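Local coordinates for protein oxidoreductase, fmn-binding (Shewanella oneidensis, PDB 4AWU) that binds flavin mononucleotide and, like other Old Yellow Enzyme relatives, probably reduces activated carbon-carbon double bonds with electrons from NAD(P)H, at residues A81-V86 with A173-I178; K66-T71 with Q100-G105. The protein carries 1 engineered substitution. All coordinates share one frame; numbering follows the deposited sequence.

Interaction 1 (A81-V86 with A173-I178); sequences AGWRIV and AGFDGI. With 4CH (4-chlorophenol), chain F.
Arg84 and Ala173 bring the two backbones together: helix 77-93 passes the end of helix 153-172 with 4.2 Å between the CA atoms of these residues. In this TIM barrel residues 173-176 form the alpha-to-beta turn, where Gly174 at positive phi closes helix 153-172 in a Schellman motif before strand 177-181 begins. Ala173 O accepts a CA-H...O contact from Arg84 CA (3.1 Å, 155° at the hydrogen) and is also hydrogen-bonded with Thr87 OG1. With CG anti to the backbone N (chi1 163°) and bends at chi2 and chi3, the Arg84 chain folds back and lays its guanidinium flat over the Ala173-Gly174 peptide, Gly174 CA lying over its centre. C2 of a 4-chlorophenol (chain F) lies over the opposite face, toward its rim; NH1 forms a salt bridge with Glu88, and NH2 hydrogen-bonds Glu172 O. A leucine in place of Arg84 would probably leave Glu88 without its salt-bridge mate and strip the flat group from between peptide and chlorophenol. Deeper in, Ala173 CB packs on Trp83 CB at 3.7 Å. Phe175 turns its edge to the Trp83 indole in an offset edge-to-face pair, planes at 63°, with Phe175 CZ 3.5 Å from Trp83 CE3.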
loop_
_atom_site.group_PDB
_atom_site.type_symbol
_atom_site.label_atom_id
_atom_site.label_comp_id
_atom_site.label_asym_id
_atom_site.label_seq_id
_atom_site.Cartn_x
_atom_site.Cartn_y
_atom_site.Cartn_z
ATOM N N ALA A 81 -6.252 -9.667 15.985
ATOM C CA ALA A 81 -7.602 -9.528 16.524
ATOM C C ALA A 81 -8.165 -8.143 16.240
ATOM O O ALA A 81 -9.332 -8.002 15.876
ATOM C CB ALA A 81 -7.606 -9.804 18.017
ATOM N N GLY A 82 -7.332 -7.122 16.407
ATOM C CA GLY A 82 -7.735 -5.759 16.099
ATOM C C GLY A 82 -8.144 -5.597 14.648
ATOM O O GLY A 82 -9.147 -4.948 14.341
ATOM N N TRP A 83 -7.362 -6.178 13.741
ATOM C CA TRP A 83 -7.700 -6.128 12.325
ATOM C C TRP A 83 -8.975 -6.911 12.046
ATOM O O TRP A 83 -9.754 -6.538 11.179
ATOM C CB TRP A 83 -6.561 -6.680 11.465
ATOM C CG TRP A 83 -5.517 -5.667 11.108
ATOM C CD1 TRP A 83 -4.174 -5.777 11.299
ATOM C CD2 TRP A 83 -5.731 -4.390 10.487
ATOM N NE1 TRP A 83 -3.534 -4.654 10.836
ATOM C CE2 TRP A 83 -4.468 -3.787 10.333
ATOM C CE3 TRP A 83 -6.865 -3.703 10.048
ATOM C CZ2 TRP A 83 -4.307 -2.526 9.761
ATOM C CZ3 TRP A 83 -6.704 -2.449 9.476
ATOM C CH2 TRP A 83 -5.433 -1.876 9.339
ATOM N N ARG A 84 -9.188 -7.998 12.781
ATOM C CA ARG A 84 -10.383 -8.816 12.587
ATOM C C ARG A 84 -11.659 -8.007 12.817
ATOM O O ARG A 84 -12.633 -8.126 12.072
ATOM C CB ARG A 84 -10.344 -10.048 13.503
ATOM C CG ARG A 84 -11.689 -10.740 13.686
ATOM C CD ARG A 84 -12.230 -11.324 12.388
ATOM N NE ARG A 84 -11.497 -12.515 11.967
ATOM C CZ ARG A 84 -11.897 -13.342 11.004
ATOM N NH1 ARG A 84 -13.032 -13.121 10.354
ATOM N NH2 ARG A 84 -11.160 -14.401 10.691
ATOM N N ILE A 85 -11.653 -7.167 13.838
ATOM C CA ILE A 85 -12.816 -6.338 14.109
ATOM C C ILE A 85 -13.018 -5.342 12.970
ATOM O O ILE A 85 -14.151 -5.037 12.588
ATOM C CB ILE A 85 -12.689 -5.623 15.459
ATOM C CG1 ILE A 85 -12.816 -6.650 16.588
ATOM C CG2 ILE A 85 -13.763 -4.548 15.599
ATOM C CD1 ILE A 85 -12.445 -6.125 17.949
ATOM N N VAL A 86 -11.915 -4.848 12.416
ATOM C CA VAL A 86 -11.992 -3.968 11.256
ATOM C C VAL A 86 -12.610 -4.696 10.064
ATOM O O VAL A 86 -13.545 -4.198 9.446
ATOM C CB VAL A 86 -10.609 -3.427 10.846
ATOM C CG1 VAL A 86 -10.715 -2.660 9.534
ATOM C CG2 VAL A 86 -10.034 -2.541 11.940
ATOM N N ALA A 173 -7.041 -12.666 10.246
ATOM C CA ALA A 173 -7.719 -11.429 10.627
ATOM C C ALA A 173 -8.941 -11.179 9.751
ATOM O O ALA A 173 -9.630 -10.169 9.905
ATOM C CB ALA A 173 -6.768 -10.251 10.534
ATOM N N GLY A 174 -9.195 -12.087 8.815
ATOM C CA GLY A 174 -10.405 -12.034 8.014
ATOM C C GLY A 174 -10.330 -11.126 6.802
ATOM O O GLY A 174 -11.357 -10.826 6.199
ATOM N N PHE A 175 -9.132 -10.677 6.442
ATOM C CA PHE A 175 -8.955 -9.953 5.189
ATOM C C PHE A 175 -9.252 -10.885 4.024
ATOM O O PHE A 175 -9.063 -12.096 4.128
ATOM C CB PHE A 175 -7.530 -9.427 5.048
ATOM C CG PHE A 175 -7.236 -8.226 5.895
ATOM C CD1 PHE A 175 -7.585 -6.957 5.465
ATOM C CD2 PHE A 175 -6.594 -8.362 7.115
ATOM C CE1 PHE A 175 -7.304 -5.856 6.237
ATOM C CE2 PHE A 175 -6.307 -7.260 7.887
ATOM C CZ PHE A 175 -6.663 -6.005 7.448
ATOM N N ASP A 176 -9.704 -10.319 2.912
ATOM C CA ASP A 176 -9.981 -11.106 1.714
ATOM C C ASP A 176 -8.719 -11.360 0.901
ATOM O O ASP A 176 -8.704 -12.194 -0.003
ATOM C CB ASP A 176 -11.004 -10.392 0.850
ATOM C CG ASP A 176 -12.306 -10.173 1.571
ATOM O OD1 ASP A 176 -12.991 -11.174 1.878
ATOM O OD2 ASP A 176 -12.643 -9.002 1.840
ATOM N N GLY A 177 -7.664 -10.629 1.225
ATOM C CA GLY A 177 -6.427 -10.730 0.487
ATOM C C GLY A 177 -5.407 -9.786 1.071
ATOM O O GLY A 177 -5.654 -9.134 2.089
ATOM N N ILE A 178 -4.254 -9.719 0.424
ATOM C CA ILE A 178 -3.196 -8.835 0.865
ATOM C C ILE A 178 -2.656 -8.064 -0.328
ATOM O O ILE A 178 -2.706 -8.531 -1.464
ATOM C CB ILE A 178 -2.055 -9.606 1.558
ATOM C CG1 ILE A 178 -1.311 -10.504 0.566
ATOM C CG2 ILE A 178 -2.600 -10.425 2.713
ATOM C CD1 ILE A 178 -0.130 -9.828 -0.112
HETATM CL CL9 4CH F . -16.136 -10.690 15.201
HETATM C C4 4CH F . -15.173 -12.089 14.889
HETATM C C5 4CH F . -14.130 -12.423 15.743
HETATM C C6 4CH F . -13.359 -13.549 15.490
HETATM C C1 4CH F . -13.634 -14.336 14.379
HETATM O O7 4CH F . -12.874 -15.453 14.120
HETATM C C2 4CH F . -14.677 -14.001 13.526
HETATM C C3 4CH F . -15.447 -12.876 13.781
#

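Interaction 2 (K66-T71 with Q100-G105); sequences KGYAWT and QLWHVG. With 4CH (4-chlorophenol), chain E; FMN (flavin mononucleotide), chain B.
Tyr68 and Trp102 meet rim to rim, neither ring over the face of the other: Tyr68 CD1 comes within 3.4 Å of Trp102 CH2, and the planes differ by just 17°. Two torsions set this up. Trp102 has CG anti to its own backbone N (chi1 -154°), which carries the far end of the indole to the loop, while Tyr68 has CG anti to the carbonyl carbon, which sets its ring beside the indole rim. Its hydroxyl goes on to hydrogen-bond that of Tyr186. Thr71 CG2 touches the indole at its edge, 3.9 Å from Trp102 CZ3, and its OG1 pairs with Gln60. Val104 CG1 lies over one face of Trp102, toward the rim, and also packs on Gly67 N at 3.6 Å. The other methyl, Val104 CG2, rests on Lys66 O at 3.5 Å.

Ligands sit against both segments. In the type II turn from Tyr68 to Thr71, Ala69 O takes a 2.6 Å hydrogen bond from O7 of a 4-chlorophenol (chain E), whose ring reaches Trp70. Another 4-chlorophenol touches Trp102 in a pocket shared with His181 and Asn184, consistent with the active site of an Old Yellow Enzyme relative. Gln100, extended beyond CG, holds the flavin edge with both amide atoms: OE1 accepts from FMN N3 and NE2 donates to FMN O2, each at 2.8 Å, the second bond almost straight at 175°. Glu179 is a further partner of NE2.

The contact lies at the C-terminal end of strand 96-102, where the loop from strand 53-60 to helix 77-93 folds over toward it. Strand 177-181 borders that strand and brings His181 to stack on Trp102; strand 130-133, not one of the barrel strands, touches Tyr68 through Val131 and Ala69 through Phe132.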
loop_
_atom_site.group_PDB
_atom_site.type_symbol
_atom_site.label_atom_id
_atom_site.label_comp_id
_atom_site.label_asym_id
_atom_site.label_seq_id
_atom_site.Cartn_x
_atom_site.Cartn_y
_atom_site.Cartn_z
ATOM N N LYS A 66 8.508 -1.592 10.629
ATOM C CA LYS A 66 7.785 -0.359 10.919
ATOM C C LYS A 66 8.621 0.884 10.626
ATOM O O LYS A 66 9.814 0.926 10.927
ATOM C CB LYS A 66 7.387 -0.377 12.392
ATOM C CG LYS A 66 6.623 0.828 12.889
ATOM C CD LYS A 66 6.389 0.649 14.376
ATOM C CE LYS A 66 5.674 1.813 15.012
ATOM N NZ LYS A 66 5.626 1.609 16.486
ATOM N N GLY A 67 7.989 1.904 10.052
ATOM C CA GLY A 67 8.679 3.140 9.735
ATOM C C GLY A 67 8.193 4.347 10.511
ATOM O O GLY A 67 8.945 5.299 10.709
ATOM N N TYR A 68 6.945 4.315 10.961
ATOM C CA TYR A 68 6.323 5.507 11.524
ATOM C C TYR A 68 5.551 5.190 12.796
ATOM O O TYR A 68 4.954 4.125 12.918
ATOM C CB TYR A 68 5.377 6.130 10.499
ATOM C CG TYR A 68 6.006 6.328 9.143
ATOM C CD1 TYR A 68 6.092 5.280 8.232
ATOM C CD2 TYR A 68 6.508 7.561 8.771
ATOM C CE1 TYR A 68 6.665 5.460 6.995
ATOM C CE2 TYR A 68 7.082 7.751 7.534
ATOM C CZ TYR A 68 7.160 6.698 6.650
ATOM O OH TYR A 68 7.730 6.878 5.413
ATOM N N ALA A 69 5.565 6.126 13.739
ATOM C CA ALA A 69 4.854 5.944 14.996
ATOM C C ALA A 69 3.383 5.659 14.752
ATOM O O ALA A 69 2.752 6.277 13.892
ATOM C CB ALA A 69 5.001 7.175 15.880
ATOM N N TRP A 70 2.854 4.707 15.511
ATOM C CA TRP A 70 1.415 4.480 15.613
ATOM C C TRP A 70 0.777 3.845 14.385
ATOM O O TRP A 70 -0.446 3.862 14.254
ATOM C CB TRP A 70 0.687 5.788 15.919
ATOM C CG TRP A 70 1.368 6.639 16.937
ATOM C CD1 TRP A 70 2.058 6.218 18.037
ATOM C CD2 TRP A 70 1.436 8.066 16.942
ATOM N NE1 TRP A 70 2.545 7.299 18.732
ATOM C CE2 TRP A 70 2.179 8.445 18.077
ATOM C CE3 TRP A 70 0.938 9.061 16.099
ATOM C CZ2 TRP A 70 2.435 9.776 18.387
ATOM C CZ3 TRP A 70 1.194 10.378 16.409
ATOM C CH2 TRP A 70 1.934 10.724 17.543
ATOM N N THR A 71 1.578 3.281 13.487
ATOM C CA THR A 71 1.000 2.518 12.384
ATOM C C THR A 71 0.674 1.121 12.898
ATOM O O THR A 71 1.403 0.582 13.729
ATOM C CB THR A 71 1.933 2.456 11.156
ATOM O OG1 THR A 71 3.170 1.824 11.505
ATOM C CG2 THR A 71 2.209 3.855 10.635
ATOM N N GLN A 100 -2.572 -4.180 3.329
ATOM C CA GLN A 100 -1.318 -3.814 2.681
ATOM C C GLN A 100 -0.140 -4.175 3.569
ATOM O O GLN A 100 0.121 -3.503 4.570
ATOM C CB GLN A 100 -1.241 -2.329 2.320
ATOM C CG GLN A 100 -0.017 -2.060 1.448
ATOM C CD GLN A 100 0.268 -0.603 1.196
ATOM O OE1 GLN A 100 0.432 0.177 2.125
ATOM N NE2 GLN A 100 0.359 -0.233 -0.077
ATOM N N LEU A 101 0.572 -5.233 3.191
ATOM C CA LEU A 101 1.714 -5.705 3.964
ATOM C C LEU A 101 2.916 -4.809 3.731
ATOM O O LEU A 101 3.377 -4.646 2.600
ATOM C CB LEU A 101 2.064 -7.134 3.579
ATOM C CG LEU A 101 0.934 -8.150 3.700
ATOM C CD1 LEU A 101 1.507 -9.542 3.516
ATOM C CD2 LEU A 101 0.210 -8.028 5.038
ATOM N N TRP A 102 3.443 -4.268 4.820
ATOM C CA TRP A 102 4.430 -3.203 4.753
ATOM C C TRP A 102 5.760 -3.604 5.363
ATOM O O TRP A 102 5.810 -4.117 6.485
ATOM C CB TRP A 102 3.899 -2.011 5.538
ATOM C CG TRP A 102 4.425 -0.683 5.126
ATOM C CD1 TRP A 102 5.267 -0.407 4.089
ATOM C CD2 TRP A 102 4.122 0.572 5.744
ATOM N NE1 TRP A 102 5.504 0.947 4.023
ATOM C CE2 TRP A 102 4.814 1.568 5.031
ATOM C CE3 TRP A 102 3.330 0.948 6.832
ATOM C CZ2 TRP A 102 4.740 2.917 5.375
ATOM C CZ3 TRP A 102 3.256 2.286 7.169
ATOM C CH2 TRP A 102 3.956 3.253 6.443
ATOM N N HIS A 103 6.835 -3.365 4.621
ATOM C CA HIS A 103 8.164 -3.323 5.202
ATOM C C HIS A 103 8.867 -2.088 4.646
ATOM O O HIS A 103 9.056 -1.955 3.435
ATOM C CB HIS A 103 8.952 -4.600 4.911
ATOM C CG HIS A 103 10.152 -4.762 5.784
ATOM N ND1 HIS A 103 11.160 -3.826 5.825
ATOM C CD2 HIS A 103 10.501 -5.732 6.661
ATOM C CE1 HIS A 103 12.087 -4.219 6.682
ATOM N NE2 HIS A 103 11.709 -5.369 7.204
ATOM N N VAL A 104 9.220 -1.168 5.537
ATOM C CA VAL A 104 9.723 0.141 5.124
ATOM C C VAL A 104 11.196 0.128 4.766
ATOM O O VAL A 104 11.687 1.033 4.092
ATOM C CB VAL A 104 9.519 1.202 6.217
ATOM C CG1 VAL A 104 8.036 1.355 6.534
ATOM C CG2 VAL A 104 10.318 0.847 7.465
ATOM N N GLY A 105 11.910 -0.877 5.253
ATOM C CA GLY A 105 13.293 -1.053 4.882
ATOM C C GLY A 105 14.062 0.085 5.507
ATOM O O GLY A 105 13.957 0.319 6.711
HETATM CL CL9 4CH E . 2.639 13.703 11.666
HETATM C C4 4CH E . 2.798 11.985 11.734
HETATM C C5 4CH E . 2.603 11.317 12.935
HETATM C C6 4CH E . 2.708 9.934 12.978
HETATM C C1 4CH E . 3.011 9.232 11.821
HETATM O O7 4CH E . 3.087 7.861 11.857
HETATM C C2 4CH E . 3.208 9.896 10.621
HETATM C C3 4CH E . 3.100 11.278 10.577
HETATM N N1 FMN B . 0.045 4.535 -0.220
HETATM C C2 FMN B . 0.444 3.280 0.174
HETATM O O2 FMN B . 0.804 2.480 -0.687
HETATM N N3 FMN B . 0.443 2.928 1.510
HETATM C C4 FMN B . 0.109 3.856 2.475
HETATM O O4 FMN B . -0.060 3.498 3.641
HETATM C C4A FMN B . -0.312 5.117 2.071
HETATM N N5 FMN B . -0.666 6.051 3.006
HETATM C C5A FMN B . -1.062 7.306 2.617
HETATM C C6 FMN B . -1.483 8.206 3.583
HETATM C C7 FMN B . -1.946 9.461 3.210
HETATM C C7M FMN B . -2.393 10.409 4.283
HETATM C C8 FMN B . -1.944 9.825 1.864
HETATM C C8M FMN B . -2.481 11.160 1.438
HETATM C C9 FMN B . -1.543 8.910 0.897
HETATM C C9A FMN B . -1.136 7.631 1.269
HETATM N N10 FMN B . -0.713 6.717 0.324
HETATM C C10 FMN B . -0.319 5.461 0.724
HETATM C "C1'" FMN B . -0.848 6.999 -1.142
HETATM C "C2'" FMN B . -2.327 6.863 -1.509
HETATM O "O2'" FMN B . -2.711 5.513 -1.355
HETATM C "C3'" FMN B . -2.624 7.307 -2.940
HETATM O "O3'" FMN B . -1.977 6.437 -3.844
HETATM C "C4'" FMN B . -2.182 8.754 -3.167
HETATM O "O4'" FMN B . -2.701 9.578 -2.143
HETATM C "C5'" FMN B . -2.630 9.314 -4.515
HETATM O "O5'" FMN B . -4.028 9.200 -4.670
HETATM P P FMN B . -4.995 10.478 -4.472
HETATM O O1P FMN B . -4.945 10.872 -3.013
HETATM O O2P FMN B . -4.508 11.623 -5.325
HETATM O O3P FMN B . -6.389 10.082 -4.885
#

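How the interactions relate
The centres of interactions 1 and 2 are about 17 Å apart, and their segments alternate along the chain: 66-71, 81-86, 100-105, then 173-178. Both belong to the same parallel eight-stranded barrel. The loop of interaction 2 leads into helix 77-93, which carries 81-86, and that helix runs on to strand 96-102, which carries 100-102. Strand 177-181, entered from 173-178, is the next strand in the sheet, so the two contacts meet where Ile178 CB packs on Leu101 CG at 4.0 Å. Interaction 1 joins outer helices and the turn entering a strand; interaction 2 shapes the flavin and chlorophenol pockets where the neighbouring strand ends.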